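Delta-aminolevulinic acid dehydratase (PDB 3OBK) catalyses the condensation of two molecules of 5-aminolevulinic acid to porphobilinogen, the pyrrole building block of heme and other tetrapyrroles. Local coordinates at residues A[134-148]-A[159-171]. Residues are numbered along the deposited sequence; the frame is centred on the assembly and turned at random.
Sequences DVALDPYSSMGHDGV and DLTVHQLCKQAIT. With PBG (3-[5-(aminomethyl)-4-(carboxymethyl)-1H-pyrrol-3-yl]propanoic acid), chain L.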
ATOM      1  N   ASP A 134     -24.335 -15.426  25.017  1.00 16.58           N
ATOM      2  CA  ASP A 134     -23.230 -16.221  24.541  1.00 16.65           C
ATOM      3  C   ASP A 134     -23.765 -17.486  23.841  1.00 17.08           C
ATOM      4  O   ASP A 134     -24.862 -17.961  24.161  1.00 16.82           O
ATOM      5  CB  ASP A 134     -22.343 -16.584  25.724  1.00 17.10           C
ATOM      6  CG  ASP A 134     -21.058 -17.243  25.312  1.00 20.25           C
ATOM      7  OD1 ASP A 134     -20.013 -16.532  25.212  1.00 23.17           O
ATOM      8  OD2 ASP A 134     -21.096 -18.481  25.092  1.00 25.81           O
ATOM      9  N   VAL A 135     -23.002 -17.990  22.861  1.00 16.79           N
ATOM     10  CA  VAL A 135     -23.261 -19.294  22.245  1.00 16.83           C
ATOM     11  C   VAL A 135     -21.999 -20.135  22.389  1.00 16.79           C
ATOM     12  O   VAL A 135     -20.914 -19.731  21.988  1.00 17.13           O
ATOM     13  CB  VAL A 135     -23.704 -19.182  20.780  1.00 16.84           C
ATOM     14  CG1 VAL A 135     -23.773 -20.570  20.103  1.00 15.23           C
ATOM     15  CG2 VAL A 135     -25.048 -18.442  20.696  1.00 16.65           C
ATOM     16  N   ALA A 136     -22.157 -21.298  22.996  1.00 16.77           N
ATOM     17  CA  ALA A 136     -21.044 -22.134  23.432  1.00 16.92           C
ATOM     18  C   ALA A 136     -21.589 -23.082  24.469  1.00 17.09           C
ATOM     19  O   ALA A 136     -22.527 -22.752  25.213  1.00 17.60           O
ATOM     20  CB  ALA A 136     -19.892 -21.321  24.009  1.00 16.15           C
ATOM     21  N   LEU A 137     -21.028 -24.275  24.500  1.00 17.20           N
ATOM     22  CA  LEU A 137     -21.602 -25.323  25.328  1.00 17.75           C
ATOM     23  C   LEU A 137     -20.970 -25.364  26.687  1.00 17.79           C
ATOM     24  O   LEU A 137     -21.395 -26.121  27.511  1.00 17.80           O
ATOM     25  CB  LEU A 137     -21.434 -26.678  24.662  1.00 17.59           C
ATOM     26  CG  LEU A 137     -22.016 -26.775  23.261  1.00 17.39           C
ATOM     27  CD1 LEU A 137     -21.870 -28.199  22.744  1.00 17.44           C
ATOM     28  CD2 LEU A 137     -23.465 -26.356  23.220  1.00 16.43           C
ATOM     29  N   ASP A 138     -19.943 -24.574  26.948  1.00 18.66           N
ATOM     30  CA  ASP A 138     -19.200 -24.849  28.173  1.00 19.97           C
ATOM     31  C   ASP A 138     -19.981 -24.606  29.436  1.00 20.21           C
ATOM     32  O   ASP A 138     -19.748 -25.290  30.407  1.00 21.21           O
ATOM     33  CB  ASP A 138     -17.787 -24.230  28.249  1.00 20.21           C
ATOM     34  CG  ASP A 138     -17.694 -22.823  27.726  1.00 21.77           C
ATOM     35  OD1 ASP A 138     -18.288 -22.484  26.677  1.00 23.13           O
ATOM     36  OD2 ASP A 138     -16.901 -22.079  28.342  1.00 25.92           O
ATOM     37  N   PRO A 139     -20.919 -23.654  29.438  1.00 20.29           N
ATOM     38  CA  PRO A 139     -21.660 -23.497  30.683  1.00 20.26           C
ATOM     39  C   PRO A 139     -22.566 -24.676  30.960  1.00 20.77           C
ATOM     40  O   PRO A 139     -23.074 -24.815  32.062  1.00 21.26           O
ATOM     41  CB  PRO A 139     -22.496 -22.220  30.458  1.00 20.29           C
ATOM     42  CG  PRO A 139     -21.856 -21.484  29.296  1.00 19.86           C
ATOM     43  CD  PRO A 139     -21.149 -22.545  28.485  1.00 20.30           C
ATOM     44  N   TYR A 140     -22.802 -25.494  29.950  1.00 20.86           N
ATOM     45  CA  TYR A 140     -23.711 -26.627  30.063  1.00 21.37           C
ATOM     46  C   TYR A 140     -23.001 -27.951  29.960  1.00 21.04           C
ATOM     47  O   TYR A 140     -23.636 -28.983  30.027  1.00 20.94           O
ATOM     48  CB  TYR A 140     -24.730 -26.555  28.937  1.00 21.29           C
ATOM     49  CG  TYR A 140     -25.445 -25.232  28.888  1.00 22.67           C
ATOM     50  CD1 TYR A 140     -26.614 -25.026  29.613  1.00 22.96           C
ATOM     51  CD2 TYR A 140     -24.950 -24.180  28.119  1.00 22.77           C
ATOM     52  CE1 TYR A 140     -27.270 -23.836  29.548  1.00 23.07           C
ATOM     53  CE2 TYR A 140     -25.596 -22.985  28.074  1.00 22.60           C
ATOM     54  CZ  TYR A 140     -26.749 -22.821  28.788  1.00 23.47           C
ATOM     55  OH  TYR A 140     -27.390 -21.622  28.738  1.00 26.17           O
ATOM     56  N   SER A 141     -21.692 -27.914  29.768  1.00 20.78           N
ATOM     57  CA  SER A 141     -20.926 -29.112  29.495  1.00 21.44           C
ATOM     58  C   SER A 141     -20.353 -29.666  30.782  1.00 22.00           C
ATOM     59  O   SER A 141     -19.739 -28.942  31.559  1.00 21.61           O
ATOM     60  CB  SER A 141     -19.790 -28.815  28.513  1.00 20.78           C
ATOM     61  OG  SER A 141     -18.807 -29.819  28.566  1.00 19.93           O
ATOM     62  N   SER A 142     -20.537 -30.961  30.989  1.00 22.75           N
ATOM     63  CA  SER A 142     -19.986 -31.624  32.178  1.00 23.23           C
ATOM     64  C   SER A 142     -18.487 -31.785  32.074  1.00 23.48           C
ATOM     65  O   SER A 142     -17.838 -32.256  33.018  1.00 23.72           O
ATOM     66  CB  SER A 142     -20.653 -32.999  32.414  1.00 23.87           C
ATOM     67  OG  SER A 142     -20.741 -33.809  31.254  1.00 20.60           O
ATOM     68  N   MET A 143     -17.945 -31.418  30.911  1.00 23.53           N
ATOM     69  CA  MET A 143     -16.523 -31.511  30.643  1.00 23.79           C
ATOM     70  C   MET A 143     -15.852 -30.152  30.692  1.00 22.83           C
ATOM     71  O   MET A 143     -14.634 -30.074  30.635  1.00 22.35           O
ATOM     72  CB  MET A 143     -16.304 -32.118  29.272  1.00 24.55           C
ATOM     73  CG  MET A 143     -16.982 -33.478  29.083  1.00 26.93           C
ATOM     74  SD  MET A 143     -16.031 -34.779  29.819  1.00 32.71           S
ATOM     75  CE  MET A 143     -16.901 -35.078  31.344  1.00 34.38           C
ATOM     76  N   GLY A 144     -16.635 -29.085  30.816  1.00 22.37           N
ATOM     77  CA  GLY A 144     -16.084 -27.738  30.759  1.00 21.91           C
ATOM     78  C   GLY A 144     -15.473 -27.361  29.410  1.00 21.41           C
ATOM     79  O   GLY A 144     -14.557 -26.559  29.347  1.00 20.33           O
ATOM     80  N   HIS A 145     -15.984 -27.949  28.326  1.00 21.45           N
ATOM     81  CA  HIS A 145     -15.579 -27.562  26.980  1.00 21.23           C
ATOM     82  C   HIS A 145     -16.703 -26.889  26.185  1.00 20.82           C
ATOM     83  O   HIS A 145     -17.887 -27.133  26.435  1.00 20.52           O
ATOM     84  CB  HIS A 145     -15.030 -28.768  26.243  1.00 21.34           C
ATOM     85  CG  HIS A 145     -13.686 -29.179  26.724  1.00 21.37           C
ATOM     86  ND1 HIS A 145     -12.531 -28.585  26.274  1.00 20.84           N
ATOM     87  CD2 HIS A 145     -13.310 -30.086  27.655  1.00 22.47           C
ATOM     88  CE1 HIS A 145     -11.496 -29.136  26.882  1.00 22.46           C
ATOM     89  NE2 HIS A 145     -11.942 -30.039  27.737  1.00 22.22           N
ATOM     90  N   ASP A 146     -16.305 -26.034  25.240  1.00 20.32           N
ATOM     91  CA  ASP A 146     -17.240 -25.267  24.416  1.00 20.08           C
ATOM     92  C   ASP A 146     -17.932 -26.132  23.372  1.00 20.04           C
ATOM     93  O   ASP A 146     -18.875 -25.695  22.746  1.00 20.81           O
ATOM     94  CB  ASP A 146     -16.533 -24.124  23.690  1.00 19.92           C
ATOM     95  CG  ASP A 146     -15.863 -23.126  24.630  1.00 19.95           C
ATOM     96  OD1 ASP A 146     -15.389 -23.505  25.716  1.00 22.36           O
ATOM     97  OD2 ASP A 146     -15.749 -21.956  24.242  1.00 19.46           O
ATOM     98  N   GLY A 147     -17.462 -27.349  23.167  1.00 20.25           N
ATOM     99  CA  GLY A 147     -18.113 -28.291  22.275  1.00 20.57           C
ATOM    100  C   GLY A 147     -18.301 -29.676  22.879  1.00 21.11           C
ATOM    101  O   GLY A 147     -17.924 -29.941  24.038  1.00 21.03           O
ATOM    102  N   VAL A 148     -18.895 -30.557  22.086  1.00 21.85           N
ATOM    103  CA  VAL A 148     -19.101 -31.939  22.494  1.00 23.00           C
ATOM    104  C   VAL A 148     -17.786 -32.709  22.453  1.00 23.24           C
ATOM    105  O   VAL A 148     -17.053 -32.618  21.494  1.00 22.76           O
ATOM    106  CB  VAL A 148     -20.113 -32.634  21.603  1.00 23.29           C
ATOM    107  CG1 VAL A 148     -20.278 -34.071  22.051  1.00 24.24           C
ATOM    108  CG2 VAL A 148     -21.446 -31.904  21.658  1.00 22.89           C
ATOM    109  N   ASP A 159     -18.138 -30.451  13.895  1.00 16.08           N
ATOM    110  CA  ASP A 159     -19.365 -30.283  13.154  1.00 16.69           C
ATOM    111  C   ASP A 159     -20.603 -30.629  13.972  1.00 16.63           C
ATOM    112  O   ASP A 159     -21.655 -30.011  13.834  1.00 16.11           O
ATOM    113  CB  ASP A 159     -19.313 -31.162  11.907  1.00 17.58           C
ATOM    114  CG  ASP A 159     -18.185 -30.766  10.961  1.00 17.84           C
ATOM    115  OD1 ASP A 159     -17.507 -29.733  11.184  1.00 14.68           O
ATOM    116  OD2 ASP A 159     -17.998 -31.514   9.985  1.00 19.16           O
ATOM    117  N   LEU A 160     -20.470 -31.622  14.830  1.00 16.98           N
ATOM    118  CA  LEU A 160     -21.559 -32.028  15.678  1.00 17.67           C
ATOM    119  C   LEU A 160     -21.768 -30.901  16.690  1.00 16.95           C
ATOM    120  O   LEU A 160     -22.908 -30.572  17.056  1.00 16.25           O
ATOM    121  CB  LEU A 160     -21.244 -33.377  16.332  1.00 17.93           C
ATOM    122  CG  LEU A 160     -22.318 -33.913  17.286  1.00 19.50           C
ATOM    123  CD1 LEU A 160     -23.678 -34.052  16.552  1.00 19.31           C
ATOM    124  CD2 LEU A 160     -21.863 -35.228  17.965  1.00 18.05           C
ATOM    125  N   THR A 161     -20.666 -30.272  17.094  1.00 16.50           N
ATOM    126  CA  THR A 161     -20.755 -29.121  17.993  1.00 16.01           C
ATOM    127  C   THR A 161     -21.473 -27.972  17.321  1.00 16.28           C
ATOM    128  O   THR A 161     -22.327 -27.360  17.933  1.00 16.13           O
ATOM    129  CB  THR A 161     -19.384 -28.683  18.523  1.00 15.56           C
ATOM    130  OG1 THR A 161     -18.874 -29.706  19.376  1.00 12.87           O
ATOM    131  CG2 THR A 161     -19.499 -27.361  19.310  1.00 15.03           C
ATOM    132  N   VAL A 162     -21.188 -27.716  16.046  1.00 16.84           N
ATOM    133  CA  VAL A 162     -21.888 -26.644  15.335  1.00 17.56           C
ATOM    134  C   VAL A 162     -23.409 -26.887  15.328  1.00 18.72           C
ATOM    135  O   VAL A 162     -24.201 -25.970  15.564  1.00 18.26           O
ATOM    136  CB  VAL A 162     -21.325 -26.435  13.898  1.00 18.07           C
ATOM    137  CG1 VAL A 162     -22.181 -25.434  13.093  1.00 16.55           C
ATOM    138  CG2 VAL A 162     -19.881 -25.944  13.984  1.00 16.83           C
ATOM    139  N   HIS A 163     -23.816 -28.132  15.105  1.00 19.92           N
ATOM    140  CA  HIS A 163     -25.244 -28.469  15.109  1.00 20.83           C
ATOM    141  C   HIS A 163     -25.907 -28.056  16.436  1.00 20.39           C
ATOM    142  O   HIS A 163     -26.975 -27.433  16.421  1.00 20.04           O
ATOM    143  CB  HIS A 163     -25.424 -29.959  14.840  1.00 22.12           C
ATOM    144  CG  HIS A 163     -26.840 -30.375  14.544  1.00 25.70           C
ATOM    145  ND1 HIS A 163     -27.792 -29.517  14.015  1.00 28.09           N
ATOM    146  CD2 HIS A 163     -27.441 -31.586  14.652  1.00 27.88           C
ATOM    147  CE1 HIS A 163     -28.922 -30.180  13.830  1.00 28.56           C
ATOM    148  NE2 HIS A 163     -28.731 -31.438  14.193  1.00 29.63           N
ATOM    149  N   GLN A 164     -25.253 -28.380  17.560  1.00 19.59           N
ATOM    150  CA  GLN A 164     -25.716 -27.959  18.886  1.00 19.01           C
ATOM    151  C   GLN A 164     -25.775 -26.444  19.017  1.00 18.60           C
ATOM    152  O   GLN A 164     -26.744 -25.894  19.554  1.00 18.30           O
ATOM    153  CB  GLN A 164     -24.817 -28.500  20.004  1.00 18.74           C
ATOM    154  CG  GLN A 164     -24.717 -30.023  20.161  1.00 19.05           C
ATOM    155  CD  GLN A 164     -26.061 -30.713  20.302  1.00 18.78           C
ATOM    156  OE1 GLN A 164     -26.769 -30.872  19.332  1.00 18.00           O
ATOM    157  NE2 GLN A 164     -26.402 -31.134  21.510  1.00 19.93           N
ATOM    158  N   LEU A 165     -24.741 -25.757  18.537  1.00 18.34           N
ATOM    159  CA  LEU A 165     -24.709 -24.292  18.645  1.00 17.61           C
ATOM    160  C   LEU A 165     -25.803 -23.633  17.804  1.00 18.24           C
ATOM    161  O   LEU A 165     -26.329 -22.564  18.183  1.00 18.27           O
ATOM    162  CB  LEU A 165     -23.363 -23.746  18.205  1.00 16.95           C
ATOM    163  CG  LEU A 165     -22.140 -24.216  18.964  1.00 16.46           C
ATOM    164  CD1 LEU A 165     -20.885 -23.684  18.283  1.00 13.59           C
ATOM    165  CD2 LEU A 165     -22.233 -23.790  20.398  1.00 15.02           C
ATOM    166  N   CYS A 166     -26.146 -24.258  16.673  1.00 18.57           N
ATOM    167  CA  CYS A 166     -27.265 -23.789  15.870  1.00 19.36           C
ATOM    168  C   CYS A 166     -28.567 -23.888  16.653  1.00 19.41           C
ATOM    169  O   CYS A 166     -29.394 -22.965  16.609  1.00 19.64           O
ATOM    170  CB  CYS A 166     -27.369 -24.530  14.546  1.00 19.54           C
ATOM    171  SG  CYS A 166     -26.018 -24.100  13.385  1.00 21.66           S
ATOM    172  N   LYS A 167     -28.737 -24.962  17.408  1.00 19.08           N
ATOM    173  CA  LYS A 167     -29.954 -25.100  18.189  1.00 19.92           C
ATOM    174  C   LYS A 167     -29.963 -24.063  19.280  1.00 18.87           C
ATOM    175  O   LYS A 167     -30.968 -23.426  19.496  1.00 19.05           O
ATOM    176  CB  LYS A 167     -30.085 -26.491  18.811  1.00 20.77           C
ATOM    177  CG  LYS A 167     -30.381 -27.613  17.827  1.00 23.61           C
ATOM    178  CD  LYS A 167     -30.214 -28.912  18.575  1.00 28.57           C
ATOM    179  CE  LYS A 167     -30.588 -30.129  17.787  1.00 32.53           C
ATOM    180  NZ  LYS A 167     -30.816 -31.256  18.766  1.00 36.71           N
ATOM    181  N   GLN A 168     -28.833 -23.906  19.957  1.00 17.85           N
ATOM    182  CA  GLN A 168     -28.677 -22.907  20.994  1.00 17.43           C
ATOM    183  C   GLN A 168     -28.964 -21.519  20.499  1.00 16.98           C
ATOM    184  O   GLN A 168     -29.709 -20.779  21.157  1.00 16.84           O
ATOM    185  CB  GLN A 168     -27.277 -22.908  21.604  1.00 17.22           C
ATOM    186  CG  GLN A 168     -27.154 -21.971  22.814  1.00 17.22           C
ATOM    187  CD  GLN A 168     -25.774 -21.944  23.400  1.00 17.03           C
ATOM    188  OE1 GLN A 168     -24.813 -22.349  22.753  1.00 17.29           O
ATOM    189  NE2 GLN A 168     -25.663 -21.476  24.632  1.00 15.03           N
ATOM    190  N   ALA A 169     -28.373 -21.148  19.370  1.00 16.29           N
ATOM    191  CA  ALA A 169     -28.611 -19.794  18.827  1.00 16.26           C
ATOM    192  C   ALA A 169     -30.089 -19.550  18.491  1.00 16.36           C
ATOM    193  O   ALA A 169     -30.573 -18.445  18.688  1.00 15.89           O
ATOM    194  CB  ALA A 169     -27.698 -19.470  17.586  1.00 15.18           C
ATOM    195  N   ILE A 170     -30.797 -20.565  17.989  1.00 16.86           N
ATOM    196  CA  ILE A 170     -32.213 -20.397  17.661  1.00 17.80           C
ATOM    197  C   ILE A 170     -33.043 -20.169  18.963  1.00 18.20           C
ATOM    198  O   ILE A 170     -33.811 -19.221  19.057  1.00 18.91           O
ATOM    199  CB  ILE A 170     -32.763 -21.582  16.785  1.00 18.43           C
ATOM    200  CG1 ILE A 170     -32.314 -21.419  15.314  1.00 19.09           C
ATOM    201  CG2 ILE A 170     -34.275 -21.635  16.820  1.00 17.32           C
ATOM    202  CD1 ILE A 170     -32.401 -22.683  14.449  1.00 17.47           C
ATOM    203  N   THR A 171     -32.833 -20.996  19.971  1.00 17.70           N
ATOM    204  CA  THR A 171     -33.500 -20.837  21.239  1.00 18.32           C
ATOM    205  C   THR A 171     -33.344 -19.442  21.844  1.00 18.13           C
ATOM    206  O   THR A 171     -34.312 -18.866  22.354  1.00 19.06           O
ATOM    207  CB  THR A 171     -32.989 -21.877  22.262  1.00 18.25           C
ATOM    208  OG1 THR A 171     -33.149 -23.197  21.723  1.00 18.94           O
ATOM    209  CG2 THR A 171     -33.781 -21.791  23.520  1.00 18.21           C
TER
HETATM  210  CHA PBG L 360     -17.181 -19.510  27.075  1.00 19.71           C
HETATM  211  C1A PBG L 360     -16.716 -18.174  27.554  1.00 19.58           C
HETATM  212  C2A PBG L 360     -15.563 -17.915  28.290  1.00 19.49           C
HETATM  213  C3A PBG L 360     -15.545 -16.548  28.499  1.00 16.46           C
HETATM  214  C4A PBG L 360     -16.623 -16.014  27.817  1.00 18.81           C
HETATM  215  NA  PBG L 360     -17.332 -17.016  27.279  1.00 19.44           N
HETATM  216  C5A PBG L 360     -14.604 -18.898  28.919  1.00 21.31           C
HETATM  217  C6A PBG L 360     -13.759 -19.677  28.007  1.00 19.95           C
HETATM  218  O1A PBG L 360     -14.134 -19.749  26.807  1.00 22.89           O
HETATM  219  O2A PBG L 360     -12.769 -20.302  28.451  1.00 16.92           O
HETATM  220  C7A PBG L 360     -14.542 -15.819  29.306  1.00 14.72           C
HETATM  221  C8A PBG L 360     -14.858 -14.413  29.657  1.00 12.13           C
HETATM  222  C9A PBG L 360     -14.047 -13.761  30.698  1.00  9.48           C
HETATM  223  O3A PBG L 360     -14.540 -12.796  31.276  1.00 14.05           O
HETATM  224  O4A PBG L 360     -13.044 -14.280  31.213  1.00  9.26           O
HETATM  225  N1  PBG L 360     -17.215 -19.748  25.669  1.00 18.89           N
HETATM  226  O   HOH W   1     -28.271 -21.117  26.391  1.00 19.47           O
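In the TIM barrel of this enzyme, strand 130-135 passes into a loop whose backbone is gripped by the amide of Gln168 on the following helix, 158-175. Gln168 leaves the helix with CG anti to its N (chi1 -173°) and runs fully extended, which carries the amide to the strand end. There OE1 accepts the Ala136 N-H at 2.9 Å, the donor tilted 26° from the carbonyl plane, while NE2 makes a weak bond to Ala136 O and donates to a water that also binds Tyr140 OH. The Tyr140 ring plane stands 85° to this amide. Val135 CG1 packs on Leu165 CD2 at 3.6 Å, and Leu137 sets CD1 against Gln164 CB. Further along the loop, Thr161 OG1 takes the N-H of Val148 at 2.8 Å and is also bonded to Val157 O, tying the returning loop to the helix start. Facing the product, Asp146 OD2 accepts from porphobilinogen N1 at 3.0 Å, its OD1 being paired with Lys236; Asp134 OD1, bonded to Ser183, receives a weak bond from the pyrrole NA. Such a strand-loop-helix unit, with ligand-binding residues at and beyond the strand's C-terminal end, is typical of TIM-barrel active sites.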